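Local structure of BH2331 protein (Bacillus halodurans, 1VL5) at residues E157-Y162 / K210-D215; K175-A180 / M247-P252; K61-D66 / E102-V107; Q31-K36 / N53-F58. The protein probably acts as an S-adenosylmethionine-dependent methyltransferase, with a Rossmann-like domain, though its substrate is not known. One frame throughout, in Å; residues are numbered along the deposited sequence.

Interaction 1. Residues E157-Y162 / K210-D215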
loop_
_atom_site.group_PDB
_atom_site.type_symbol
_atom_site.label_atom_id
_atom_site.label_comp_id
_atom_site.label_asym_id
_atom_site.label_seq_id
_atom_site.Cartn_x
_atom_site.Cartn_y
_atom_site.Cartn_z
ATOM N N GLU A 157 -7.864 -11.763 -3.889
ATOM C CA GLU A 157 -7.623 -10.350 -4.169
ATOM C C GLU A 157 -7.685 -10.031 -5.668
ATOM O O GLU A 157 -8.242 -8.982 -6.096
ATOM C CB GLU A 157 -6.240 -9.972 -3.654
ATOM C CG GLU A 157 -6.139 -9.891 -2.186
ATOM C CD GLU A 157 -7.034 -8.818 -1.626
ATOM O OE1 GLU A 157 -6.966 -7.657 -2.069
ATOM O OE2 GLU A 157 -7.820 -9.156 -0.732
ATOM N N LYS A 158 -7.096 -10.925 -6.453
ATOM C CA LYS A 158 -7.064 -10.740 -7.890
ATOM C C LYS A 158 -8.393 -10.978 -8.613
ATOM O O LYS A 158 -8.683 -10.331 -9.612
ATOM C CB LYS A 158 -5.982 -11.541 -8.543
ATOM C CG LYS A 158 -5.538 -10.905 -9.885
ATOM C CD LYS A 158 -4.188 -11.501 -10.295
ATOM C CE LYS A 158 -3.835 -11.197 -11.741
ATOM N NZ LYS A 158 -4.643 -10.073 -12.281
ATOM N N GLU A 159 -9.190 -11.905 -8.121
ATOM C CA GLU A 159 -10.545 -12.047 -8.656
ATOM C C GLU A 159 -11.337 -10.790 -8.481
ATOM O O GLU A 159 -12.074 -10.411 -9.337
ATOM C CB GLU A 159 -11.263 -13.198 -7.984
ATOM C CG GLU A 159 -10.765 -14.520 -8.426
ATOM C CD GLU A 159 -10.839 -14.742 -9.925
ATOM O OE1 GLU A 159 -11.931 -14.738 -10.530
ATOM O OE2 GLU A 159 -9.756 -14.928 -10.489
ATOM N N ARG A 160 -11.160 -10.137 -7.358
ATOM C CA ARG A 160 -11.862 -8.921 -7.050
ATOM C C ARG A 160 -11.293 -7.659 -7.755
ATOM O O ARG A 160 -12.056 -6.757 -8.115
ATOM C CB ARG A 160 -11.880 -8.795 -5.540
ATOM C CG ARG A 160 -12.566 -7.534 -5.027
ATOM C CD ARG A 160 -11.541 -6.640 -4.505
ATOM N NE ARG A 160 -12.087 -5.397 -4.050
ATOM C CZ ARG A 160 -11.321 -4.426 -3.615
ATOM N NH1 ARG A 160 -9.984 -4.567 -3.592
ATOM N NH2 ARG A 160 -11.875 -3.318 -3.203
ATOM N N ASP A 161 -9.969 -7.625 -7.969
ATOM C CA ASP A 161 -9.272 -6.518 -8.620
ATOM C C ASP A 161 -8.266 -7.071 -9.607
ATOM O O ASP A 161 -7.172 -7.455 -9.243
ATOM C CB ASP A 161 -8.587 -5.641 -7.583
ATOM C CG ASP A 161 -7.829 -4.453 -8.200
ATOM O OD1 ASP A 161 -7.893 -4.243 -9.406
ATOM O OD2 ASP A 161 -7.134 -3.764 -7.442
ATOM N N TYR A 162 -8.668 -7.122 -10.870
ATOM C CA TYR A 162 -7.863 -7.673 -11.953
ATOM C C TYR A 162 -6.489 -7.036 -12.025
ATOM O O TYR A 162 -5.547 -7.671 -12.470
ATOM N N LYS A 210 -19.439 -11.763 -8.211
ATOM C CA LYS A 210 -19.490 -11.774 -6.753
ATOM C C LYS A 210 -20.020 -13.120 -6.283
ATOM O O LYS A 210 -19.552 -13.653 -5.283
ATOM C CB LYS A 210 -20.325 -10.605 -6.168
ATOM C CG LYS A 210 -19.748 -9.200 -6.478
ATOM C CD LYS A 210 -20.558 -8.017 -5.791
ATOM C CE LYS A 210 -21.930 -7.924 -6.303
ATOM N NZ LYS A 210 -22.636 -6.707 -5.777
ATOM N N GLN A 211 -20.980 -13.678 -7.006
ATOM C CA GLN A 211 -21.521 -14.978 -6.630
ATOM C C GLN A 211 -20.450 -16.065 -6.804
ATOM O O GLN A 211 -20.330 -17.012 -6.011
ATOM C CB GLN A 211 -22.710 -15.331 -7.539
ATOM C CG GLN A 211 -23.412 -16.629 -7.144
ATOM C CD GLN A 211 -24.064 -16.466 -5.786
ATOM O OE1 GLN A 211 -24.948 -15.621 -5.620
ATOM N NE2 GLN A 211 -23.636 -17.256 -4.810
ATOM N N GLU A 212 -19.695 -15.944 -7.890
ATOM C CA GLU A 212 -18.693 -16.943 -8.220
ATOM C C GLU A 212 -17.609 -16.916 -7.132
ATOM O O GLU A 212 -17.192 -17.939 -6.625
ATOM C CB GLU A 212 -18.073 -16.622 -9.580
ATOM C CG GLU A 212 -17.002 -17.618 -9.958
ATOM C CD GLU A 212 -16.220 -17.185 -11.174
ATOM O OE1 GLU A 212 -15.632 -16.090 -11.118
ATOM O OE2 GLU A 212 -16.210 -17.925 -12.176
ATOM N N LEU A 213 -17.183 -15.724 -6.771
ATOM C CA LEU A 213 -16.095 -15.586 -5.807
ATOM C C LEU A 213 -16.544 -16.064 -4.406
ATOM O O LEU A 213 -15.818 -16.760 -3.711
ATOM C CB LEU A 213 -15.623 -14.140 -5.774
ATOM C CG LEU A 213 -14.528 -13.775 -4.763
ATOM C CD1 LEU A 213 -13.329 -14.720 -4.858
ATOM C CD2 LEU A 213 -14.075 -12.348 -5.020
ATOM N N SER A 214 -17.752 -15.699 -4.006
ATOM C CA SER A 214 -18.309 -16.174 -2.731
ATOM C C SER A 214 -18.398 -17.736 -2.722
ATOM O O SER A 214 -17.976 -18.391 -1.785
ATOM C CB SER A 214 -19.664 -15.521 -2.516
ATOM O OG SER A 214 -20.353 -16.077 -1.418
ATOM N N ASP A 215 -18.938 -18.291 -3.791
ATOM C CA ASP A 215 -19.051 -19.738 -3.956
ATOM C C ASP A 215 -17.686 -20.399 -3.834
ATOM O O ASP A 215 -17.542 -21.406 -3.111
ATOM C CB ASP A 215 -19.690 -20.094 -5.321
ATOM C CG ASP A 215 -21.180 -19.885 -5.346
ATOM O OD1 ASP A 215 -21.774 -19.754 -4.251
ATOM O OD2 ASP A 215 -21.766 -19.859 -6.469
HETATM O O HOH W 1 -14.216 -15.522 -9.042
#
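A helix-helix contact between the C-terminal end of helix 147-160 and the middle of helix 207-218 brings Glu-159 and Arg-160 against Glu-212 and Leu-213, far from the centre of the chain. Its apolar half is built on Leu-213, whose side chain reaches across and places its two methyls against the aliphatic starts of the facing residues. CD1 of Leu-213 lies 4.0 Å from CB of Glu-159, while its CD2 is 4.2 Å from CB of Arg-160. The rest of Arg-160 leads away to Trp-199, with which it forms a cation-pi pair and a hydrogen bond to the carbonyl.

The polar half joins two like charges. Glu-159 and Glu-212 cross at about a right angle, their carboxylate planes 64° apart, and OE1 of Glu-159 stands 4.0 Å from OE1 of Glu-212. Glu-159 folds back at chi2 (-57°), whereas Glu-212 reaches out extended beyond CG, which leaves the two OE1 atoms close enough for one water to span. This water donates to both, at 2.8 Å from Glu-159 OE1 and 2.6 Å from Glu-212 OE1. Two hydrogens from one molecule thus bridge the acids, and their mutual repulsion is probably eased by this water and, weakly, by Lys-209 at a long distance from Glu-159.

Interaction 2. Residues K175-A180 / M247-P252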
loop_
_atom_site.group_PDB
_atom_site.type_symbol
_atom_site.label_atom_id
_atom_site.label_comp_id
_atom_site.label_asym_id
_atom_site.label_seq_id
_atom_site.Cartn_x
_atom_site.Cartn_y
_atom_site.Cartn_z
ATOM N N LYS A 175 13.246 -9.378 3.131
ATOM C CA LYS A 175 14.302 -9.700 2.149
ATOM C C LYS A 175 14.504 -8.578 1.101
ATOM O O LYS A 175 15.640 -8.162 0.830
ATOM C CB LYS A 175 13.998 -11.028 1.482
ATOM C CG LYS A 175 14.177 -12.205 2.435
ATOM C CD LYS A 175 13.740 -13.584 1.947
ATOM C CE LYS A 175 14.071 -14.707 3.020
ATOM N NZ LYS A 175 15.487 -14.718 3.783
HETATM N N MSE A 176 13.426 -8.077 0.501
HETATM C CA MSE A 176 13.556 -6.944 -0.421
HETATM C C MSE A 176 14.207 -5.724 0.192
HETATM O O MSE A 176 15.024 -5.066 -0.448
HETATM C CB MSE A 176 12.194 -6.567 -1.048
HETATM C CG MSE A 176 11.769 -7.592 -2.107
HETATM SE SE MSE A 176 10.146 -7.039 -3.093
HETATM C CE MSE A 176 8.831 -7.823 -1.841
ATOM N N LEU A 177 13.866 -5.395 1.434
ATOM C CA LEU A 177 14.439 -4.218 2.078
ATOM C C LEU A 177 15.899 -4.422 2.330
ATOM O O LEU A 177 16.725 -3.585 1.996
ATOM C CB LEU A 177 13.726 -3.903 3.382
ATOM C CG LEU A 177 12.291 -3.365 3.273
ATOM C CD1 LEU A 177 11.673 -3.416 4.651
ATOM C CD2 LEU A 177 12.227 -1.918 2.717
ATOM N N GLU A 178 16.268 -5.561 2.896
ATOM C CA GLU A 178 17.687 -5.781 3.168
ATOM C C GLU A 178 18.485 -5.798 1.865
ATOM O O GLU A 178 19.576 -5.218 1.786
ATOM C CB GLU A 178 17.903 -7.065 3.938
ATOM C CG GLU A 178 19.357 -7.280 4.426
ATOM C CD GLU A 178 19.535 -8.596 5.136
ATOM O OE1 GLU A 178 18.890 -8.787 6.198
ATOM O OE2 GLU A 178 20.356 -9.412 4.650
ATOM N N GLU A 179 17.980 -6.496 0.870
ATOM C CA GLU A 179 18.694 -6.628 -0.409
ATOM C C GLU A 179 18.998 -5.283 -1.014
ATOM O O GLU A 179 20.035 -5.127 -1.646
ATOM C CB GLU A 179 17.955 -7.489 -1.409
ATOM C CG GLU A 179 18.080 -8.993 -1.019
ATOM C CD GLU A 179 17.164 -9.943 -1.785
ATOM O OE1 GLU A 179 16.737 -9.561 -2.887
ATOM O OE2 GLU A 179 16.849 -11.058 -1.267
ATOM N N ALA A 180 18.134 -4.299 -0.789
ATOM C CA ALA A 180 18.326 -2.954 -1.313
ATOM C C ALA A 180 19.233 -2.088 -0.427
ATOM O O ALA A 180 19.675 -1.002 -0.848
ATOM C CB ALA A 180 16.994 -2.281 -1.470
HETATM N N MSE A 247 5.775 -0.402 7.494
HETATM C CA MSE A 247 7.210 -0.451 7.724
HETATM C C MSE A 247 7.895 0.925 7.625
HETATM O O MSE A 247 7.543 1.742 6.762
HETATM C CB MSE A 247 7.833 -1.481 6.782
HETATM C CG MSE A 247 7.297 -2.851 6.973
HETATM SE SE MSE A 247 7.878 -4.046 5.491
HETATM C CE MSE A 247 6.724 -3.264 4.234
ATOM N N LYS A 248 8.772 1.197 8.595
ATOM C CA LYS A 248 9.662 2.332 8.628
ATOM C C LYS A 248 11.054 1.735 8.489
ATOM O O LYS A 248 11.501 1.006 9.392
ATOM C CB LYS A 248 9.543 3.059 9.987
ATOM C CG LYS A 248 10.370 4.338 10.144
ATOM C CD LYS A 248 10.307 4.854 11.595
ATOM C CE LYS A 248 11.051 6.106 11.785
ATOM N NZ LYS A 248 10.298 7.333 11.396
ATOM N N ALA A 249 11.693 1.990 7.352
ATOM C CA ALA A 249 13.015 1.466 7.035
ATOM C C ALA A 249 13.969 2.646 6.784
ATOM O O ALA A 249 13.607 3.600 6.128
ATOM C CB ALA A 249 12.959 0.566 5.801
ATOM N N ARG A 250 15.168 2.597 7.360
ATOM C CA ARG A 250 16.176 3.645 7.232
ATOM C C ARG A 250 17.187 3.369 6.135
ATOM O O ARG A 250 17.694 2.249 6.003
ATOM C CB ARG A 250 16.882 3.768 8.575
ATOM C CG ARG A 250 17.822 4.930 8.763
ATOM C CD ARG A 250 17.089 6.259 8.866
ATOM N NE ARG A 250 16.089 6.298 9.910
ATOM C CZ ARG A 250 15.225 7.288 10.056
ATOM N NH1 ARG A 250 15.278 8.331 9.239
ATOM N NH2 ARG A 250 14.341 7.276 11.051
ATOM N N LYS A 251 17.448 4.381 5.305
ATOM C CA LYS A 251 18.678 4.423 4.502
ATOM C C LYS A 251 19.816 4.932 5.430
ATOM O O LYS A 251 19.748 6.031 5.967
ATOM C CB LYS A 251 18.569 5.336 3.306
ATOM C CG LYS A 251 19.839 5.575 2.530
ATOM C CD LYS A 251 19.519 6.169 1.146
ATOM C CE LYS A 251 20.761 6.210 0.195
ATOM N NZ LYS A 251 20.470 7.010 -1.036
ATOM N N PRO A 252 20.806 4.095 5.672
ATOM C CA PRO A 252 21.823 4.426 6.678
ATOM C C PRO A 252 22.612 5.716 6.450
ATOM O O PRO A 252 22.819 6.143 5.330
ATOM C CB PRO A 252 22.728 3.175 6.655
ATOM C CG PRO A 252 21.822 2.102 6.226
ATOM C CD PRO A 252 20.985 2.725 5.156
#
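Leu-177 of helix 170-180 spreads its two methyls over two residues of the facing strand. CD1 lies 3.9 Å from SE of Met-247, which is present as selenomethionine, and CD2 rests 4.0 Å from CB of Ala-249. These two approaches make up the direct contact between the segments, and all three residues are buried.

The leucine side chain points at the strand, with CG anti to the carbonyl carbon (chi1 -70°), and its fork straddles the interval between two residues on one face of the strand. Met-247 comes to CD1 with its selenium atom, and a bend at chi3 (-73°) turns the terminal methyl aside; the two side chains cross obliquely. Ala-249 offers just CB, and here the two backbones are nearest, the CA atoms of Leu-177 and Ala-249 being 7.7 Å apart.

The contact is a helix packed on the face of the mixed sheet of this Rossmann-like fold, near the end of strand 236-250, which runs antiparallel to both strand 134-142 and strand 183-195. Backbone hydrogen bonds of Met-247 with Leu-138 and of Ala-249 with Leu-136 fix the strand on one side, and Lys-248 bonds to the other neighbour through Glu-185 and Glu-186. Leu-136 also touches Leu-177, and Phe-182 packs on both Leu-177 and Ala-249. On the strand's other face, where the side chain of Lys-248 points away from the helix, NZ is hydrogen-bonded to OE1 of Gln-135.

Interaction 3. Residues K61-D66 / E102-V107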
loop_
_atom_site.group_PDB
_atom_site.type_symbol
_atom_site.label_atom_id
_atom_site.label_comp_id
_atom_site.label_asym_id
_atom_site.label_seq_id
_atom_site.Cartn_x
_atom_site.Cartn_y
_atom_site.Cartn_z
ATOM N N LYS A 61 8.067 20.261 1.507
ATOM C CA LYS A 61 7.532 20.030 0.165
ATOM C C LYS A 61 7.157 18.588 -0.038
ATOM O O LYS A 61 7.829 17.685 0.482
ATOM C CB LYS A 61 8.593 20.378 -0.860
ATOM C CG LYS A 61 8.193 19.957 -2.262
ATOM C CD LYS A 61 8.860 20.765 -3.351
ATOM C CE LYS A 61 8.434 20.233 -4.707
ATOM N NZ LYS A 61 9.312 20.811 -5.697
ATOM N N VAL A 62 6.115 18.353 -0.833
ATOM C CA VAL A 62 5.710 16.990 -1.229
ATOM C C VAL A 62 5.669 16.875 -2.764
ATOM O O VAL A 62 5.139 17.751 -3.451
ATOM C CB VAL A 62 4.329 16.580 -0.672
ATOM C CG1 VAL A 62 4.010 15.117 -1.038
ATOM C CG2 VAL A 62 4.232 16.798 0.876
ATOM N N VAL A 63 6.222 15.780 -3.290
ATOM C CA VAL A 63 6.039 15.435 -4.667
ATOM C C VAL A 63 5.063 14.297 -4.690
ATOM O O VAL A 63 5.353 13.233 -4.178
ATOM C CB VAL A 63 7.359 15.049 -5.362
ATOM C CG1 VAL A 63 7.119 14.569 -6.760
ATOM C CG2 VAL A 63 8.327 16.243 -5.357
ATOM N N ALA A 64 3.899 14.517 -5.297
ATOM C CA ALA A 64 2.889 13.470 -5.491
ATOM C C ALA A 64 3.116 12.860 -6.856
ATOM O O ALA A 64 2.988 13.535 -7.897
ATOM C CB ALA A 64 1.477 14.104 -5.371
ATOM N N PHE A 65 3.432 11.567 -6.862
ATOM C CA PHE A 65 3.971 10.896 -8.034
ATOM C C PHE A 65 3.079 9.726 -8.458
ATOM O O PHE A 65 2.778 8.827 -7.638
ATOM C CB PHE A 65 5.349 10.393 -7.601
ATOM C CG PHE A 65 6.129 9.669 -8.641
ATOM C CD1 PHE A 65 6.653 10.347 -9.755
ATOM C CD2 PHE A 65 6.431 8.328 -8.480
ATOM C CE1 PHE A 65 7.424 9.686 -10.688
ATOM C CE2 PHE A 65 7.201 7.675 -9.412
ATOM C CZ PHE A 65 7.688 8.389 -10.541
ATOM N N ASP A 66 2.697 9.677 -9.729
ATOM C CA ASP A 66 1.943 8.532 -10.216
ATOM C C ASP A 66 2.063 8.416 -11.732
ATOM O O ASP A 66 2.649 9.276 -12.406
ATOM C CB ASP A 66 0.474 8.559 -9.785
ATOM C CG ASP A 66 -0.073 7.182 -9.415
ATOM O OD1 ASP A 66 0.252 6.189 -10.135
ATOM O OD2 ASP A 66 -0.831 7.088 -8.407
ATOM N N GLU A 102 19.589 10.859 -3.823
ATOM C CA GLU A 102 19.697 11.604 -2.548
ATOM C C GLU A 102 18.949 12.884 -2.585
ATOM O O GLU A 102 19.432 13.898 -2.092
ATOM C CB GLU A 102 21.166 11.876 -2.195
ATOM C CG GLU A 102 21.870 10.593 -1.809
ATOM C CD GLU A 102 23.341 10.774 -1.512
ATOM O OE1 GLU A 102 23.762 11.901 -1.191
ATOM O OE2 GLU A 102 24.063 9.775 -1.593
ATOM N N ARG A 103 17.723 12.839 -3.101
ATOM C CA ARG A 103 16.883 14.043 -3.111
ATOM C C ARG A 103 15.894 14.159 -1.911
ATOM O O ARG A 103 15.695 15.248 -1.352
ATOM C CB ARG A 103 16.100 14.072 -4.381
ATOM C CG ARG A 103 15.074 15.103 -4.355
ATOM C CD ARG A 103 14.689 15.538 -5.676
ATOM N NE ARG A 103 13.594 16.488 -5.504
ATOM C CZ ARG A 103 12.809 16.870 -6.487
ATOM N NH1 ARG A 103 13.065 16.461 -7.708
ATOM N NH2 ARG A 103 11.807 17.706 -6.253
ATOM N N PHE A 104 15.305 13.032 -1.490
ATOM C CA PHE A 104 14.219 13.062 -0.517
ATOM C C PHE A 104 14.618 12.695 0.891
ATOM O O PHE A 104 15.419 11.795 1.096
ATOM C CB PHE A 104 13.073 12.141 -1.038
ATOM C CG PHE A 104 12.513 12.600 -2.356
ATOM C CD1 PHE A 104 11.681 13.727 -2.406
ATOM C CD2 PHE A 104 12.923 12.039 -3.556
ATOM C CE1 PHE A 104 11.198 14.187 -3.609
ATOM C CE2 PHE A 104 12.440 12.517 -4.792
ATOM C CZ PHE A 104 11.569 13.619 -4.790
ATOM N N HIS A 105 14.007 13.345 1.904
ATOM C CA HIS A 105 14.120 12.842 3.273
ATOM C C HIS A 105 13.228 11.634 3.534
ATOM O O HIS A 105 13.582 10.750 4.326
ATOM C CB HIS A 105 13.804 13.937 4.263
ATOM C CG HIS A 105 14.643 15.164 4.070
ATOM N ND1 HIS A 105 14.304 16.158 3.178
ATOM C CD2 HIS A 105 15.800 15.552 4.650
ATOM C CE1 HIS A 105 15.200 17.128 3.251
ATOM N NE2 HIS A 105 16.124 16.783 4.129
ATOM N N ILE A 106 12.062 11.603 2.862
ATOM C CA ILE A 106 11.063 10.563 3.063
ATOM C C ILE A 106 10.523 10.078 1.737
ATOM O O ILE A 106 10.264 10.856 0.868
ATOM C CB ILE A 106 9.878 11.067 3.973
ATOM C CG1 ILE A 106 10.390 11.507 5.341
ATOM C CG2 ILE A 106 8.830 9.951 4.122
ATOM C CD1 ILE A 106 9.339 12.142 6.238
ATOM N N VAL A 107 10.380 8.765 1.586
ATOM C CA VAL A 107 9.579 8.215 0.512
ATOM C C VAL A 107 8.433 7.508 1.186
ATOM O O VAL A 107 8.656 6.683 2.072
ATOM C CB VAL A 107 10.370 7.235 -0.391
ATOM C CG1 VAL A 107 9.468 6.631 -1.446
ATOM C CG2 VAL A 107 11.500 7.922 -1.070
#
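Val-63 presents one methyl, CG2, to Arg-103 and Phe-104 from beside the layer these two form, its side chain crossing each of theirs at about a right angle. Strand 61-66 and strand 104-110 belong to the parallel part of the Rossmann-like sheet and are not direct neighbours: strand 40-44 runs between them, so the contact is made by side chains over one sheet face. The methyl comes to the edge of the Phe-104 ring, near its plane, with Val-63 CG2 at 3.9 Å from CE1. The same methyl meets Arg-103 obliquely, 3.9 Å from NH2.

In the layer itself, CG of the arginine sits 3.6 Å above the phenylalanine ring, over its centre, and CZ of the ring lies over one face of the guanidinium, toward its rim. Arg-103 is extended from CG to NE, with CG anti to its own N (chi1 170°), which carries the guanidinium along the ring to Lys-61.

Each of the two cations has an acidic partner: Arg-103 NE forms a salt bridge with Glu-40, and Lys-61 NZ with Glu-88. These acids probably offset the repulsion where NZ of Lys-61 lies off the edge of the guanidinium, near its plane, 4.0 Å from Arg-103 NH2.

Interaction 4. Residues Q31-K36 / N53-F58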
loop_
_atom_site.group_PDB
_atom_site.type_symbol
_atom_site.label_atom_id
_atom_site.label_comp_id
_atom_site.label_asym_id
_atom_site.label_seq_id
_atom_site.Cartn_x
_atom_site.Cartn_y
_atom_site.Cartn_z
ATOM N N GLN A 31 2.315 9.359 12.912
ATOM C CA GLN A 31 2.987 9.174 14.211
ATOM C C GLN A 31 4.327 8.479 14.035
ATOM O O GLN A 31 5.335 8.935 14.560
ATOM C CB GLN A 31 2.075 8.356 15.124
ATOM C CG GLN A 31 2.519 8.147 16.541
ATOM C CD GLN A 31 1.619 7.107 17.274
ATOM O OE1 GLN A 31 1.448 5.961 16.822
ATOM N NE2 GLN A 31 1.032 7.532 18.406
ATOM N N ILE A 32 4.330 7.357 13.320
ATOM C CA ILE A 32 5.552 6.556 13.089
ATOM C C ILE A 32 6.590 7.365 12.303
ATOM O O ILE A 32 7.784 7.222 12.531
ATOM C CB ILE A 32 5.221 5.211 12.353
ATOM C CG1 ILE A 32 4.262 4.306 13.190
ATOM C CG2 ILE A 32 6.440 4.449 12.012
ATOM C CD1 ILE A 32 4.610 4.255 14.658
ATOM N N ALA A 33 6.121 8.255 11.427
ATOM C CA ALA A 33 7.023 9.078 10.602
ATOM C C ALA A 33 7.970 9.924 11.434
ATOM O O ALA A 33 9.134 10.104 11.103
ATOM C CB ALA A 33 6.199 9.967 9.645
ATOM N N ALA A 34 7.447 10.470 12.527
ATOM C CA ALA A 34 8.248 11.222 13.466
ATOM C C ALA A 34 8.809 12.477 12.765
ATOM O O ALA A 34 9.980 12.766 12.815
ATOM C CB ALA A 34 9.352 10.369 14.058
ATOM N N LEU A 35 7.920 13.230 12.136
ATOM C CA LEU A 35 8.317 14.334 11.258
ATOM C C LEU A 35 8.981 15.435 11.997
ATOM O O LEU A 35 8.602 15.739 13.133
ATOM C CB LEU A 35 7.107 14.901 10.555
ATOM C CG LEU A 35 6.316 13.991 9.658
ATOM C CD1 LEU A 35 5.110 14.805 9.192
ATOM C CD2 LEU A 35 7.179 13.503 8.498
ATOM N N LYS A 36 9.922 16.084 11.327
ATOM C CA LYS A 36 10.680 17.215 11.882
ATOM C C LYS A 36 10.309 18.591 11.290
ATOM O O LYS A 36 10.692 19.593 11.862
ATOM C CB LYS A 36 12.174 17.006 11.679
ATOM C CG LYS A 36 12.736 15.705 12.251
ATOM N N ASN A 53 -1.624 14.528 0.943
ATOM C CA ASN A 53 -2.554 15.442 1.616
ATOM C C ASN A 53 -2.270 15.538 3.117
ATOM O O ASN A 53 -2.218 16.629 3.677
ATOM C CB ASN A 53 -3.971 14.911 1.474
ATOM C CG ASN A 53 -4.999 15.871 2.002
ATOM O OD1 ASN A 53 -5.247 16.914 1.402
ATOM N ND2 ASN A 53 -5.643 15.494 3.115
ATOM N N ALA A 54 -2.101 14.361 3.736
ATOM C CA ALA A 54 -1.824 14.287 5.168
ATOM C C ALA A 54 -0.463 14.859 5.557
ATOM O O ALA A 54 -0.357 15.480 6.590
ATOM C CB ALA A 54 -1.934 12.842 5.631
ATOM N N PHE A 55 0.564 14.659 4.731
ATOM C CA PHE A 55 1.942 15.048 5.074
ATOM C C PHE A 55 2.180 16.538 4.837
ATOM O O PHE A 55 2.946 17.208 5.583
ATOM C CB PHE A 55 2.965 14.201 4.286
ATOM C CG PHE A 55 3.361 12.903 4.976
ATOM C CD1 PHE A 55 2.477 11.869 5.105
ATOM C CD2 PHE A 55 4.615 12.747 5.505
ATOM C CE1 PHE A 55 2.826 10.692 5.747
ATOM C CE2 PHE A 55 4.980 11.574 6.105
ATOM C CZ PHE A 55 4.076 10.545 6.243
ATOM N N ALA A 56 1.490 17.055 3.825
ATOM C CA ALA A 56 1.715 18.431 3.315
ATOM C C ALA A 56 1.832 19.538 4.358
ATOM O O ALA A 56 2.790 20.321 4.315
ATOM C CB ALA A 56 0.654 18.807 2.253
ATOM N N PRO A 57 0.875 19.629 5.293
ATOM C CA PRO A 57 0.972 20.740 6.252
ATOM C C PRO A 57 2.193 20.680 7.172
ATOM O O PRO A 57 2.567 21.679 7.729
ATOM C CB PRO A 57 -0.279 20.589 7.115
ATOM C CG PRO A 57 -0.995 19.448 6.656
ATOM C CD PRO A 57 -0.264 18.739 5.583
ATOM N N PHE A 58 2.786 19.501 7.360
ATOM C CA PHE A 58 3.823 19.309 8.363
ATOM C C PHE A 58 5.248 19.225 7.790
ATOM O O PHE A 58 6.199 18.980 8.524
ATOM C CB PHE A 58 3.531 17.974 9.068
ATOM C CG PHE A 58 2.199 17.949 9.763
ATOM C CD1 PHE A 58 1.991 18.710 10.903
ATOM C CD2 PHE A 58 1.157 17.197 9.262
ATOM C CE1 PHE A 58 0.762 18.714 11.545
ATOM C CE2 PHE A 58 -0.052 17.181 9.893
ATOM C CZ PHE A 58 -0.252 17.952 11.040
#
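Leu-35, just past the end of helix 26-33, divides its two methyls between Phe-55 of helix 50-55 and Phe-58, a little further along the chain. The contact joins an N-terminal helix to the helix that follows the first strand of the Rossmann-like fold, where a glycine-containing turn (Gly-47, Gly-49) resembles the cofactor-binding loop of S-adenosylmethionine-dependent methyltransferases.

All contacts across the two segments are apolar. Two involve the aromatic ring of Phe-55, approached obliquely: CD2 of Leu-35 lies 3.8 Å from CE2, and CB of Ala-33 is 4.1 Å from CZ. Leu-35 carries CG anti to its carbonyl carbon (chi1 -61°), and from there the two methyls diverge to the two phenylalanines. Leu-29 and Met-30 add further cover to Phe-55, and Thr-108 touches it from strand 104-110. An alanine at Phe-55 would remove the ring that Ala-33 and Leu-35 share, and would probably open a gap between the two segments and leave the CD2 methyl of Leu-35 without its aromatic partner.

Hydrogen bonds act within and around the segments. Phe-58 N bonds to Phe-55 O at 2.9 Å, tying the two aromatic residues together through their backbones. Ala-34, with positive phi (64°), turns the chain out of helix 26-33, and Lys-36 N bonds to Glu-39 OE2 beyond it. The remaining apolar contact is aliphatic and the closest of the three: CD1 of Leu-35 lies 3.5 Å from CB of Phe-58, whose ring leads away.

Interactions 2, 3 and 4 adjoin one another, whereas interaction 1 lies on the opposite side of the chain's centre, its centre 33 to 36 Å from theirs. Interactions 3 and 4 are the closest pair, with centres about 12 Å apart, and meet where Ile-106 CD1 packs 3.4 Å from Leu-35 CD2. Interaction 2 touches interaction 4 through a probable hydrogen bond of 2.8 Å from Lys-248 NZ to Ile-32 O, and meets interaction 3 by packing of Lys-251 on Glu-102. Asp-66, in interaction 3, bonds to Gly-47 N in the probable cofactor-binding turn, and the Phe-55 side chain of interaction 4 lies near that turn without touching it.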